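PDB 6MLY: bifunctional GH43-CE protein from Bacteroides eggerthii, which probably hydrolyses beta-1,4-xylosidic linkages through its family 43 glycoside hydrolase module and carries a carbohydrate esterase module in the same chain. Local coordinates for residues L330-N335 and D506-E511; L398-R403 and G457-S462; T689-G692 and P696-A699. One frame throughout, in Å; residues are numbered along the deposited sequence.

How the interactions relate
Interactions 1 and 2 belong to one body, the concanavalin A-like region, and each joins its two facing antiparallel sheets. Their centres are 14 Å apart and they touch: Asn335 ND2 lies 3.4 Å from Phe401 CZ, and Phe508 CE1 lies 4.2 Å from Leu398 CD1. Along the chain, interaction 2 is nested within the loop closed by interaction 1. Interaction 3 comes later, in the esterase region; its centre is about 57 Å from that of interaction 1 and about 43 Å from that of interaction 2. All three lie away from the predicted glycosidase residue Asp143 and from the sodium site of Thr639, Tyr720, Asp722 and Asp725; the predicted proton donor Glu200 is not modelled.

Interaction 1 (L330-N335 and D506-E511); sequences LVWQWN and DYFKIE
Trp332 and Phe508 form the aromatic contact, an edge-to-face (T-shaped) pair. The six-membered ring of Trp332 turns its edge to one face of Phe508, with the ring centroids 5.4 Å apart and the planes at 69°. The leading atom is Trp332 CH2, which sits over that face 3.8 Å from Phe508 CG. Phe508 CB points toward segment 330-335, and with CG anti to the backbone N (chi1 170°) one ring face receives the indole edge.

The same meeting has an aliphatic component. Phe508 CB lies in the plane of the indole at its edge, 3.9 Å from Trp332 CH2 and 4.0 Å from Trp332 CZ2.

Both side chains are buried between the sheets of a concanavalin A-like beta sandwich. Trp332 immediately precedes strand 333-335 of one sheet, whereas Phe508 belongs to strand 502-511 of the other. The CA atoms of Trp332 and Phe508 are 10.9 Å apart, a gap bridged by side chains with no hydrogen bond between the segments. Leu370 and Gln372 also pack against the indole, while Val383 and Leu491 touch Phe508.

Polar anchoring comes from elsewhere: Trp332 NE1 is hydrogen-bonded to Asp317 OD2, and the backbones of Phe508 and Asp317 are hydrogen-bonded.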
ATOM      1  N   LEU A 330      22.959   4.647   8.424  1.00 62.88           N
ATOM      2  CA  LEU A 330      23.190   3.953   7.157  1.00 62.53           C
ATOM      3  C   LEU A 330      21.853   3.506   6.545  1.00 62.66           C
ATOM      4  O   LEU A 330      21.735   3.393   5.322  1.00 62.61           O
ATOM      5  CB  LEU A 330      24.129   2.766   7.403  1.00 62.55           C
ATOM      6  CG  LEU A 330      25.538   3.141   7.857  1.00 62.40           C
ATOM      7  CD1 LEU A 330      26.189   1.989   8.603  1.00 62.67           C
ATOM      8  CD2 LEU A 330      26.396   3.577   6.677  1.00 62.31           C
ATOM      9  N   VAL A 331      20.853   3.275   7.406  1.00 62.70           N
ATOM     10  CA  VAL A 331      19.508   2.839   6.985  1.00 62.65           C
ATOM     11  C   VAL A 331      18.931   3.818   5.951  1.00 62.84           C
ATOM     12  O   VAL A 331      18.065   3.426   5.154  1.00 63.86           O
ATOM     13  CB  VAL A 331      18.549   2.677   8.181  1.00 62.76           C
ATOM     14  CG1 VAL A 331      19.006   1.596   9.149  1.00 62.96           C
ATOM     15  CG2 VAL A 331      18.329   3.992   8.911  1.00 62.42           C
ATOM     16  N   TRP A 332      19.410   5.071   5.974  1.00 62.60           N
ATOM     17  CA  TRP A 332      18.968   6.132   5.066  1.00 62.60           C
ATOM     18  C   TRP A 332      19.732   6.068   3.740  1.00 62.65           C
ATOM     19  O   TRP A 332      20.958   5.900   3.725  1.00 63.04           O
ATOM     20  CB  TRP A 332      19.144   7.510   5.712  1.00 62.80           C
ATOM     21  CG  TRP A 332      18.207   7.801   6.847  1.00 62.81           C
ATOM     22  CD1 TRP A 332      18.541   7.972   8.158  1.00 63.02           C
ATOM     23  CD2 TRP A 332      16.785   7.990   6.770  1.00 62.85           C
ATOM     24  NE1 TRP A 332      17.429   8.250   8.902  1.00 63.04           N
ATOM     25  CE2 TRP A 332      16.337   8.269   8.079  1.00 62.97           C
ATOM     26  CE3 TRP A 332      15.846   7.947   5.734  1.00 63.08           C
ATOM     27  CZ2 TRP A 332      14.993   8.504   8.372  1.00 63.00           C
ATOM     28  CZ3 TRP A 332      14.517   8.184   6.022  1.00 63.06           C
ATOM     29  CH2 TRP A 332      14.100   8.454   7.326  1.00 62.79           C
ATOM     30  N   GLN A 333      18.981   6.211   2.638  1.00 62.90           N
ATOM     31  CA  GLN A 333      19.514   6.440   1.291  1.00 62.99           C
ATOM     32  C   GLN A 333      18.565   7.408   0.564  1.00 63.22           C
ATOM     33  O   GLN A 333      17.349   7.230   0.605  1.00 63.45           O
ATOM     34  CB  GLN A 333      19.648   5.133   0.491  1.00 63.47           C
ATOM     35  CG  GLN A 333      20.159   3.928   1.280  1.00 63.20           C
ATOM     36  CD  GLN A 333      20.346   2.701   0.415  1.00 63.94           C
ATOM     37  OE1 GLN A 333      20.377   2.786  -0.808  1.00 64.84           O
ATOM     38  NE2 GLN A 333      20.483   1.540   1.043  1.00 63.97           N
ATOM     39  N   TRP A 334      19.133   8.416  -0.110  1.00 63.59           N
ATOM     40  CA  TRP A 334      18.377   9.366  -0.928  1.00 64.56           C
ATOM     41  C   TRP A 334      17.948   8.708  -2.244  1.00 65.17           C
ATOM     42  O   TRP A 334      18.514   7.709  -2.664  1.00 65.03           O
ATOM     43  CB  TRP A 334      19.200  10.626  -1.219  1.00 64.93           C
ATOM     44  CG  TRP A 334      19.742  11.322  -0.009  1.00 65.34           C
ATOM     45  CD1 TRP A 334      20.957  11.123   0.578  1.00 65.32           C
ATOM     46  CD2 TRP A 334      19.104  12.367   0.744  1.00 65.30           C
ATOM     47  NE1 TRP A 334      21.112  11.959   1.650  1.00 65.13           N
ATOM     48  CE2 TRP A 334      19.993  12.734   1.777  1.00 65.36           C
ATOM     49  CE3 TRP A 334      17.875  13.025   0.651  1.00 65.60           C
ATOM     50  CZ2 TRP A 334      19.687  13.723   2.707  1.00 65.48           C
ATOM     51  CZ3 TRP A 334      17.574  14.004   1.571  1.00 65.80           C
ATOM     52  CH2 TRP A 334      18.469  14.347   2.584  1.00 65.77           C
ATOM     53  N   ASN A 335      16.940   9.302  -2.887  1.00 66.29           N
ATOM     54  CA  ASN A 335      16.549   8.984  -4.255  1.00 67.17           C
ATOM     55  C   ASN A 335      17.389   9.848  -5.200  1.00 67.38           C
ATOM     56  O   ASN A 335      17.212  11.073  -5.232  1.00 67.47           O
ATOM     57  CB  ASN A 335      15.054   9.222  -4.477  1.00 68.67           C
ATOM     58  CG  ASN A 335      14.619   9.061  -5.920  1.00 69.95           C
ATOM     59  OD1 ASN A 335      15.136   8.213  -6.646  1.00 70.92           O
ATOM     60  ND2 ASN A 335      13.643   9.858  -6.331  1.00 72.41           N
ATOM     61  N   ASP A 506      10.431  16.153  12.902  1.00 71.28           N
ATOM     62  CA  ASP A 506      10.932  15.903  14.260  1.00 71.44           C
ATOM     63  C   ASP A 506      11.566  14.507  14.320  1.00 70.71           C
ATOM     64  O   ASP A 506      12.635  14.337  14.915  1.00 69.68           O
ATOM     65  CB  ASP A 506       9.838  16.055  15.323  1.00 72.30           C
ATOM     66  CG  ASP A 506      10.356  16.012  16.755  1.00 73.35           C
ATOM     67  OD1 ASP A 506      11.564  16.281  16.961  1.00 74.65           O
ATOM     68  OD2 ASP A 506       9.553  15.703  17.657  1.00 73.18           O
ATOM     69  N   TYR A 507      10.891  13.526  13.703  1.00 70.25           N
ATOM     70  CA  TYR A 507      11.298  12.129  13.752  1.00 69.43           C
ATOM     71  C   TYR A 507      10.732  11.357  12.552  1.00 68.63           C
ATOM     72  O   TYR A 507       9.804  11.802  11.876  1.00 68.51           O
ATOM     73  CB  TYR A 507      10.864  11.485  15.076  1.00 70.02           C
ATOM     74  CG  TYR A 507       9.381  11.265  15.249  1.00 70.16           C
ATOM     75  CD1 TYR A 507       8.746  10.155  14.715  1.00 70.03           C
ATOM     76  CD2 TYR A 507       8.610  12.155  15.978  1.00 71.10           C
ATOM     77  CE1 TYR A 507       7.386   9.943  14.885  1.00 70.43           C
ATOM     78  CE2 TYR A 507       7.249  11.960  16.155  1.00 71.46           C
ATOM     79  CZ  TYR A 507       6.631  10.851  15.607  1.00 71.26           C
ATOM     80  OH  TYR A 507       5.287  10.665  15.779  1.00 71.63           O
ATOM     81  N   PHE A 508      11.346  10.199  12.287  1.00 68.19           N
ATOM     82  CA  PHE A 508      10.741   9.115  11.526  1.00 68.13           C
ATOM     83  C   PHE A 508      10.700   7.888  12.437  1.00 67.85           C
ATOM     84  O   PHE A 508      11.637   7.642  13.182  1.00 67.05           O
ATOM     85  CB  PHE A 508      11.514   8.834  10.233  1.00 67.46           C
ATOM     86  CG  PHE A 508      11.091   7.584   9.502  1.00 67.27           C
ATOM     87  CD1 PHE A 508      10.118   7.627   8.515  1.00 67.69           C
ATOM     88  CD2 PHE A 508      11.661   6.357   9.804  1.00 67.20           C
ATOM     89  CE1 PHE A 508       9.725   6.476   7.848  1.00 67.18           C
ATOM     90  CE2 PHE A 508      11.270   5.208   9.136  1.00 67.52           C
ATOM     91  CZ  PHE A 508      10.299   5.267   8.162  1.00 67.33           C
ATOM     92  N   LYS A 509       9.591   7.150  12.386  1.00 68.93           N
ATOM     93  CA  LYS A 509       9.381   5.996  13.241  1.00 70.47           C
ATOM     94  C   LYS A 509       8.887   4.847  12.365  1.00 70.48           C
ATOM     95  O   LYS A 509       8.024   5.059  11.518  1.00 70.89           O
ATOM     96  CB  LYS A 509       8.382   6.327  14.357  1.00 72.19           C
ATOM     97  CG  LYS A 509       8.714   5.736  15.721  1.00 74.09           C
ATOM     98  CD  LYS A 509       7.774   4.637  16.163  1.00 75.71           C
ATOM     99  CE  LYS A 509       6.452   5.171  16.658  1.00 76.99           C
ATOM    100  NZ  LYS A 509       5.694   4.120  17.373  1.00 79.81           N
ATOM    101  N   ILE A 510       9.461   3.656  12.572  1.00 70.47           N
ATOM    102  CA  ILE A 510       9.100   2.462  11.818  1.00 70.34           C
ATOM    103  C   ILE A 510       8.988   1.279  12.785  1.00 71.40           C
ATOM    104  O   ILE A 510       9.817   1.118  13.689  1.00 71.84           O
ATOM    105  CB  ILE A 510      10.101   2.188  10.680  1.00 70.36           C
ATOM    106  CG1 ILE A 510       9.596   1.086   9.746  1.00 70.56           C
ATOM    107  CG2 ILE A 510      11.489   1.873  11.227  1.00 70.63           C
ATOM    108  CD1 ILE A 510      10.383   0.953   8.467  1.00 70.31           C
ATOM    109  N   GLU A 511       7.965   0.448  12.549  1.00 71.70           N
ATOM    110  CA  GLU A 511       7.628  -0.691  13.396  1.00 73.16           C
ATOM    111  C   GLU A 511       7.111  -1.835  12.512  1.00 73.58           C
ATOM    112  O   GLU A 511       6.516  -1.602  11.459  1.00 73.01           O
ATOM    113  CB  GLU A 511       6.614  -0.262  14.460  1.00 74.27           C
ATOM    114  CG  GLU A 511       5.460   0.568  13.912  1.00 74.67           C
ATOM    115  CD  GLU A 511       4.683   1.373  14.940  1.00 75.69           C
ATOM    116  OE1 GLU A 511       5.137   1.459  16.102  1.00 77.01           O
ATOM    117  OE2 GLU A 511       3.623   1.923  14.569  1.00 76.61           O
TER

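Interaction 2 (L398-R403 and G457-S462); sequences LSLFQR and GYFYYS
Leu400 and Phe459 share a first torsion, with CG beside the backbone N and opposite the carbonyl carbon (chi1 near -60° in both). In Leu400 the CB already points at the other strand, and an extended chi2 of 175° carries CD1 onward. Phe459 starts off to one side, but its ring reaches back until CZ is 3.7 Å from Leu400 CD1. The two side chains run past each other in opposite directions: Phe459 CZ also lies 3.8 Å from Leu400 CG and 4.0 Å from Leu400 CB.

Beyond the ring, Leu400 CD1 rests against the backbone of Gly457, 3.7 Å from its CA. Thus one methyl touches both the CZ end of the Phe459 ring and the main chain of that same strand, in the facing sheet.

Strands 398-401 and 457-462 run antiparallel at 173°, with axes 9.0 Å apart at closest approach. They belong to different sheets, so this is face-to-face packing in the concanavalin A-like beta sandwich. Phe489, Leu475 and Cys448 further enclose Leu400, while Leu398 packs on Leu491 and Ala446.

No hydrogen bond links the segments; cohesion here is dispersive and hydrophobic, resting on buried apolar side chains.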
ATOM      1  N   LEU A 398       4.832  12.134   3.686  1.00 67.99           N
ATOM      2  CA  LEU A 398       5.356  10.765   3.702  1.00 67.64           C
ATOM      3  C   LEU A 398       4.823  10.035   2.463  1.00 67.89           C
ATOM      4  O   LEU A 398       3.685  10.277   2.054  1.00 68.72           O
ATOM      5  CB  LEU A 398       4.896  10.081   4.994  1.00 67.23           C
ATOM      6  CG  LEU A 398       5.421   8.668   5.237  1.00 67.24           C
ATOM      7  CD1 LEU A 398       6.877   8.704   5.671  1.00 67.55           C
ATOM      8  CD2 LEU A 398       4.579   7.951   6.280  1.00 67.30           C
ATOM      9  N   SER A 399       5.651   9.168   1.863  1.00 67.69           N
ATOM     10  CA  SER A 399       5.264   8.436   0.652  1.00 67.88           C
ATOM     11  C   SER A 399       5.667   6.961   0.753  1.00 68.04           C
ATOM     12  O   SER A 399       6.701   6.636   1.322  1.00 68.21           O
ATOM     13  CB  SER A 399       5.858   9.067  -0.582  1.00 68.17           C
ATOM     14  OG  SER A 399       5.757   8.192  -1.701  1.00 68.68           O
ATOM     15  N   LEU A 400       4.810   6.087   0.212  1.00 68.25           N
ATOM     16  CA  LEU A 400       5.201   4.763  -0.239  1.00 68.70           C
ATOM     17  C   LEU A 400       5.580   4.905  -1.714  1.00 69.37           C
ATOM     18  O   LEU A 400       4.722   5.199  -2.546  1.00 70.56           O
ATOM     19  CB  LEU A 400       4.049   3.774  -0.036  1.00 69.00           C
ATOM     20  CG  LEU A 400       3.574   3.619   1.408  1.00 68.81           C
ATOM     21  CD1 LEU A 400       2.351   2.720   1.498  1.00 69.05           C
ATOM     22  CD2 LEU A 400       4.682   3.088   2.301  1.00 68.84           C
ATOM     23  N   PHE A 401       6.876   4.719  -2.006  1.00 69.72           N
ATOM     24  CA  PHE A 401       7.508   5.337  -3.165  1.00 70.54           C
ATOM     25  C   PHE A 401       7.965   4.288  -4.188  1.00 72.55           C
ATOM     26  O   PHE A 401       8.832   3.462  -3.905  1.00 72.50           O
ATOM     27  CB  PHE A 401       8.679   6.209  -2.707  1.00 70.29           C
ATOM     28  CG  PHE A 401       9.398   6.918  -3.825  1.00 70.77           C
ATOM     29  CD1 PHE A 401       8.908   8.110  -4.338  1.00 71.23           C
ATOM     30  CD2 PHE A 401      10.567   6.395  -4.361  1.00 70.81           C
ATOM     31  CE1 PHE A 401       9.566   8.762  -5.368  1.00 72.07           C
ATOM     32  CE2 PHE A 401      11.229   7.049  -5.389  1.00 71.44           C
ATOM     33  CZ  PHE A 401      10.730   8.230  -5.890  1.00 72.16           C
ATOM     34  N   GLN A 402       7.345   4.341  -5.374  1.00 74.92           N
ATOM     35  CA  GLN A 402       7.923   3.840  -6.621  1.00 76.69           C
ATOM     36  C   GLN A 402       7.301   4.620  -7.794  1.00 77.66           C
ATOM     37  O   GLN A 402       7.004   5.803  -7.646  1.00 78.40           O
ATOM     38  CB  GLN A 402       7.765   2.323  -6.740  1.00 78.71           C
ATOM     39  CG  GLN A 402       8.871   1.689  -7.577  1.00 79.96           C
ATOM     40  CD  GLN A 402       8.600   0.243  -7.896  1.00 81.79           C
ATOM     41  OE1 GLN A 402       8.369  -0.569  -7.006  1.00 86.78           O
ATOM     42  NE2 GLN A 402       8.637  -0.093  -9.174  1.00 82.71           N
ATOM     43  N   ARG A 403       7.138   3.981  -8.960  1.00 77.91           N
ATOM     44  CA  ARG A 403       6.519   4.607 -10.120  1.00 79.02           C
ATOM     45  C   ARG A 403       5.037   4.821  -9.814  1.00 78.38           C
ATOM     46  O   ARG A 403       4.517   5.916  -9.989  1.00 79.28           O
ATOM     47  CB  ARG A 403       6.680   3.735 -11.368  1.00 80.47           C
ATOM     48  CG  ARG A 403       5.966   4.266 -12.603  1.00 81.87           C
ATOM     49  CD  ARG A 403       5.842   3.201 -13.677  1.00 83.36           C
ATOM     50  NE  ARG A 403       5.498   3.760 -14.978  1.00 84.90           N
ATOM     51  CZ  ARG A 403       6.378   4.135 -15.904  1.00 86.24           C
ATOM     52  NH1 ARG A 403       7.676   3.968 -15.702  1.00 86.73           N
ATOM     53  NH2 ARG A 403       5.954   4.673 -17.034  1.00 85.69           N
ATOM     54  N   GLY A 457      -1.304  -0.338   0.641  1.00 77.62           N
ATOM     55  CA  GLY A 457      -0.811   0.739   1.497  1.00 76.67           C
ATOM     56  C   GLY A 457      -1.943   1.636   1.970  1.00 76.53           C
ATOM     57  O   GLY A 457      -2.638   2.246   1.150  1.00 76.87           O
ATOM     58  N   TYR A 458      -2.135   1.696   3.295  1.00 75.40           N
ATOM     59  CA  TYR A 458      -3.104   2.590   3.930  1.00 75.31           C
ATOM     60  C   TYR A 458      -2.370   3.821   4.477  1.00 74.12           C
ATOM     61  O   TYR A 458      -1.360   3.686   5.170  1.00 73.62           O
ATOM     62  CB  TYR A 458      -3.845   1.889   5.076  1.00 74.65           C
ATOM     63  CG  TYR A 458      -4.297   0.477   4.798  1.00 74.72           C
ATOM     64  CD1 TYR A 458      -5.086   0.171   3.699  1.00 74.87           C
ATOM     65  CD2 TYR A 458      -3.958  -0.558   5.659  1.00 75.22           C
ATOM     66  CE1 TYR A 458      -5.508  -1.128   3.450  1.00 75.71           C
ATOM     67  CE2 TYR A 458      -4.369  -1.861   5.424  1.00 75.73           C
ATOM     68  CZ  TYR A 458      -5.146  -2.149   4.316  1.00 76.07           C
ATOM     69  OH  TYR A 458      -5.544  -3.438   4.098  1.00 76.66           O
ATOM     70  N   PHE A 459      -2.898   5.012   4.174  1.00 74.73           N
ATOM     71  CA  PHE A 459      -2.363   6.274   4.687  1.00 75.15           C
ATOM     72  C   PHE A 459      -3.317   6.868   5.729  1.00 75.37           C
ATOM     73  O   PHE A 459      -4.536   6.728   5.616  1.00 76.28           O
ATOM     74  CB  PHE A 459      -2.144   7.268   3.547  1.00 76.37           C
ATOM     75  CG  PHE A 459      -1.143   6.810   2.518  1.00 76.39           C
ATOM     76  CD1 PHE A 459      -1.549   6.089   1.407  1.00 77.85           C
ATOM     77  CD2 PHE A 459       0.208   7.091   2.665  1.00 76.54           C
ATOM     78  CE1 PHE A 459      -0.623   5.666   0.463  1.00 77.63           C
ATOM     79  CE2 PHE A 459       1.130   6.667   1.720  1.00 76.48           C
ATOM     80  CZ  PHE A 459       0.713   5.954   0.620  1.00 76.91           C
ATOM     81  N   TYR A 460      -2.730   7.528   6.733  1.00 73.90           N
ATOM     82  CA  TYR A 460      -3.452   8.259   7.769  1.00 73.92           C
ATOM     83  C   TYR A 460      -2.776   9.620   7.984  1.00 72.95           C
ATOM     84  O   TYR A 460      -1.613   9.803   7.598  1.00 72.99           O
ATOM     85  CB  TYR A 460      -3.443   7.511   9.108  1.00 74.50           C
ATOM     86  CG  TYR A 460      -3.939   6.086   9.103  1.00 74.13           C
ATOM     87  CD1 TYR A 460      -5.096   5.733   9.779  1.00 74.32           C
ATOM     88  CD2 TYR A 460      -3.223   5.078   8.481  1.00 74.13           C
ATOM     89  CE1 TYR A 460      -5.549   4.424   9.810  1.00 74.02           C
ATOM     90  CE2 TYR A 460      -3.665   3.764   8.498  1.00 74.09           C
ATOM     91  CZ  TYR A 460      -4.831   3.435   9.166  1.00 74.08           C
ATOM     92  OH  TYR A 460      -5.262   2.143   9.189  1.00 74.46           O
ATOM     93  N   TYR A 461      -3.510  10.552   8.609  1.00 72.30           N
ATOM     94  CA  TYR A 461      -2.935  11.776   9.175  1.00 71.46           C
ATOM     95  C   TYR A 461      -3.323  11.850  10.656  1.00 71.29           C
ATOM     96  O   TYR A 461      -4.032  10.985  11.153  1.00 71.51           O
ATOM     97  CB  TYR A 461      -3.357  13.009   8.372  1.00 72.59           C
ATOM     98  CG  TYR A 461      -4.751  13.520   8.633  1.00 73.80           C
ATOM     99  CD1 TYR A 461      -5.010  14.405   9.668  1.00 75.19           C
ATOM    100  CD2 TYR A 461      -5.812  13.152   7.820  1.00 74.79           C
ATOM    101  CE1 TYR A 461      -6.288  14.889   9.906  1.00 76.40           C
ATOM    102  CE2 TYR A 461      -7.095  13.629   8.039  1.00 75.78           C
ATOM    103  CZ  TYR A 461      -7.334  14.504   9.086  1.00 76.06           C
ATOM    104  OH  TYR A 461      -8.593  14.979   9.317  1.00 76.62           O
ATOM    105  N   SER A 462      -2.818  12.873  11.351  1.00 71.16           N
ATOM    106  CA  SER A 462      -3.107  13.088  12.762  1.00 71.86           C
ATOM    107  C   SER A 462      -2.612  14.477  13.194  1.00 72.94           C
ATOM    108  O   SER A 462      -1.604  14.957  12.686  1.00 73.23           O
ATOM    109  CB  SER A 462      -2.518  11.982  13.602  1.00 71.67           C
ATOM    110  OG  SER A 462      -2.616  12.277  14.987  1.00 72.70           O
TER

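Interaction 3 (T689-G692 and P696-A699); sequences TTKG and PEAA
Lys691 against Glu697 and Gly692 against Ala698 are the two meetings by which loop 689-692 touches the start of helix 696-701. Pro696 opens the helix and makes no close contact with the loop; its rigid ring simply begins the first helical turn, where proline is readily accommodated because no N-H has to be given to a preceding turn.

Glu697 follows and points at the loop. Its CG lies between the backbone N and the carbonyl carbon (chi1 48°), and a bend at chi2 (-105°) swings the carboxylate across the lysine. The two side chains cross at about a right angle. Lys691, itself bent at chi3 (-94°), presents its CE methylene to the carboxylate, 3.2 Å from Glu697 OE2 and 3.6 Å from Glu697 OE1. The ammonium group is further off, with Lys691 NZ 4.0 Å from Glu697 OE1, beyond a salt bridge. Met684 touches both side chains.

Ala698 also faces the loop, its CB 3.5 Å from Gly692 O. That carbonyl accepts a hydrogen bond from Ser695 OG, which ties the short connection back on itself.

The arrangement is a local contact between a loop and the first turn of the helix that follows it, in the alpha/beta-hydrolase-type esterase region, with only three residues separating the segments. Just upstream, Cys687 is in a disulfide with Cys742, linking that part of the chain covalently to helix 741-752.

With no hydrogen bond or salt bridge across the segments, lysine and glutamate probably share only a modest electrostatic attraction, their charged atoms close but not in contact, and the glutamate's negative charge may also suit the helix's N-terminal end.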
ATOM      1  N   THR A 689     -46.261  10.116 -11.798  1.00 83.27           N
ATOM      2  CA  THR A 689     -46.098   9.128 -12.876  1.00 83.49           C
ATOM      3  C   THR A 689     -44.639   8.677 -12.955  1.00 83.10           C
ATOM      4  O   THR A 689     -43.816   9.023 -12.106  1.00 82.62           O
ATOM      5  CB  THR A 689     -46.538   9.688 -14.238  1.00 85.13           C
ATOM      6  OG1 THR A 689     -47.341  10.847 -14.023  1.00 85.93           O
ATOM      7  CG2 THR A 689     -47.320   8.695 -15.074  1.00 85.70           C
ATOM      8  N   THR A 690     -44.358   7.890 -13.997  1.00 83.44           N
ATOM      9  CA  THR A 690     -43.055   7.383 -14.340  1.00 83.73           C
ATOM     10  C   THR A 690     -42.277   8.444 -15.124  1.00 84.60           C
ATOM     11  O   THR A 690     -42.810   9.513 -15.435  1.00 84.98           O
ATOM     12  CB  THR A 690     -43.218   6.108 -15.173  1.00 82.63           C
ATOM     13  OG1 THR A 690     -44.078   6.421 -16.270  1.00 82.58           O
ATOM     14  CG2 THR A 690     -43.784   4.958 -14.370  1.00 81.73           C
ATOM     15  N   LYS A 691     -41.022   8.115 -15.457  1.00 85.25           N
ATOM     16  CA  LYS A 691     -40.169   8.942 -16.302  1.00 85.83           C
ATOM     17  C   LYS A 691     -39.793   8.154 -17.565  1.00 88.62           C
ATOM     18  O   LYS A 691     -40.239   7.011 -17.740  1.00 89.53           O
ATOM     19  CB  LYS A 691     -38.959   9.400 -15.484  1.00 83.88           C
ATOM     20  CG  LYS A 691     -39.327  10.065 -14.168  1.00 82.39           C
ATOM     21  CD  LYS A 691     -38.253  10.961 -13.610  1.00 81.48           C
ATOM     22  CE  LYS A 691     -37.358  10.252 -12.621  1.00 80.03           C
ATOM     23  NZ  LYS A 691     -36.243  11.121 -12.177  1.00 80.22           N
ATOM     24  N   GLY A 692     -38.995   8.787 -18.440  1.00 90.73           N
ATOM     25  CA  GLY A 692     -38.657   8.275 -19.769  1.00 92.20           C
ATOM     26  C   GLY A 692     -37.774   7.048 -19.687  1.00 92.01           C
ATOM     27  O   GLY A 692     -37.489   6.566 -18.592  1.00 91.74           O
ATOM     28  N   PRO A 696     -32.577   7.174 -14.617  1.00 79.28           N
ATOM     29  CA  PRO A 696     -31.774   6.133 -13.971  1.00 78.42           C
ATOM     30  C   PRO A 696     -32.500   4.826 -13.607  1.00 78.56           C
ATOM     31  O   PRO A 696     -31.860   3.770 -13.551  1.00 78.55           O
ATOM     32  CB  PRO A 696     -31.311   6.800 -12.669  1.00 76.85           C
ATOM     33  CG  PRO A 696     -31.299   8.272 -12.991  1.00 77.46           C
ATOM     34  CD  PRO A 696     -32.480   8.464 -13.916  1.00 78.65           C
ATOM     35  N   GLU A 697     -33.806   4.914 -13.336  1.00 78.89           N
ATOM     36  CA  GLU A 697     -34.619   3.748 -12.965  1.00 78.86           C
ATOM     37  C   GLU A 697     -34.884   2.874 -14.199  1.00 79.96           C
ATOM     38  O   GLU A 697     -34.938   1.648 -14.081  1.00 79.85           O
ATOM     39  CB  GLU A 697     -35.925   4.161 -12.271  1.00 78.56           C
ATOM     40  CG  GLU A 697     -36.716   5.254 -12.969  1.00 79.57           C
ATOM     41  CD  GLU A 697     -36.629   6.618 -12.301  1.00 79.20           C
ATOM     42  OE1 GLU A 697     -35.497   7.145 -12.176  1.00 79.56           O
ATOM     43  OE2 GLU A 697     -37.700   7.146 -11.887  1.00 79.76           O
ATOM     44  N   ALA A 698     -35.041   3.506 -15.370  1.00 81.13           N
ATOM     45  CA  ALA A 698     -35.222   2.801 -16.645  1.00 82.51           C
ATOM     46  C   ALA A 698     -33.966   1.974 -16.982  1.00 82.95           C
ATOM     47  O   ALA A 698     -34.064   0.855 -17.508  1.00 84.34           O
ATOM     48  CB  ALA A 698     -35.537   3.795 -17.738  1.00 83.39           C
ATOM     49  N   ALA A 699     -32.788   2.534 -16.682  1.00 82.14           N
ATOM     50  CA  ALA A 699     -31.517   1.848 -16.870  1.00 82.10           C
ATOM     51  C   ALA A 699     -31.379   0.707 -15.853  1.00 81.42           C
ATOM     52  O   ALA A 699     -30.782  -0.314 -16.166  1.00 82.81           O
ATOM     53  CB  ALA A 699     -30.373   2.826 -16.750  1.00 81.64           C
TER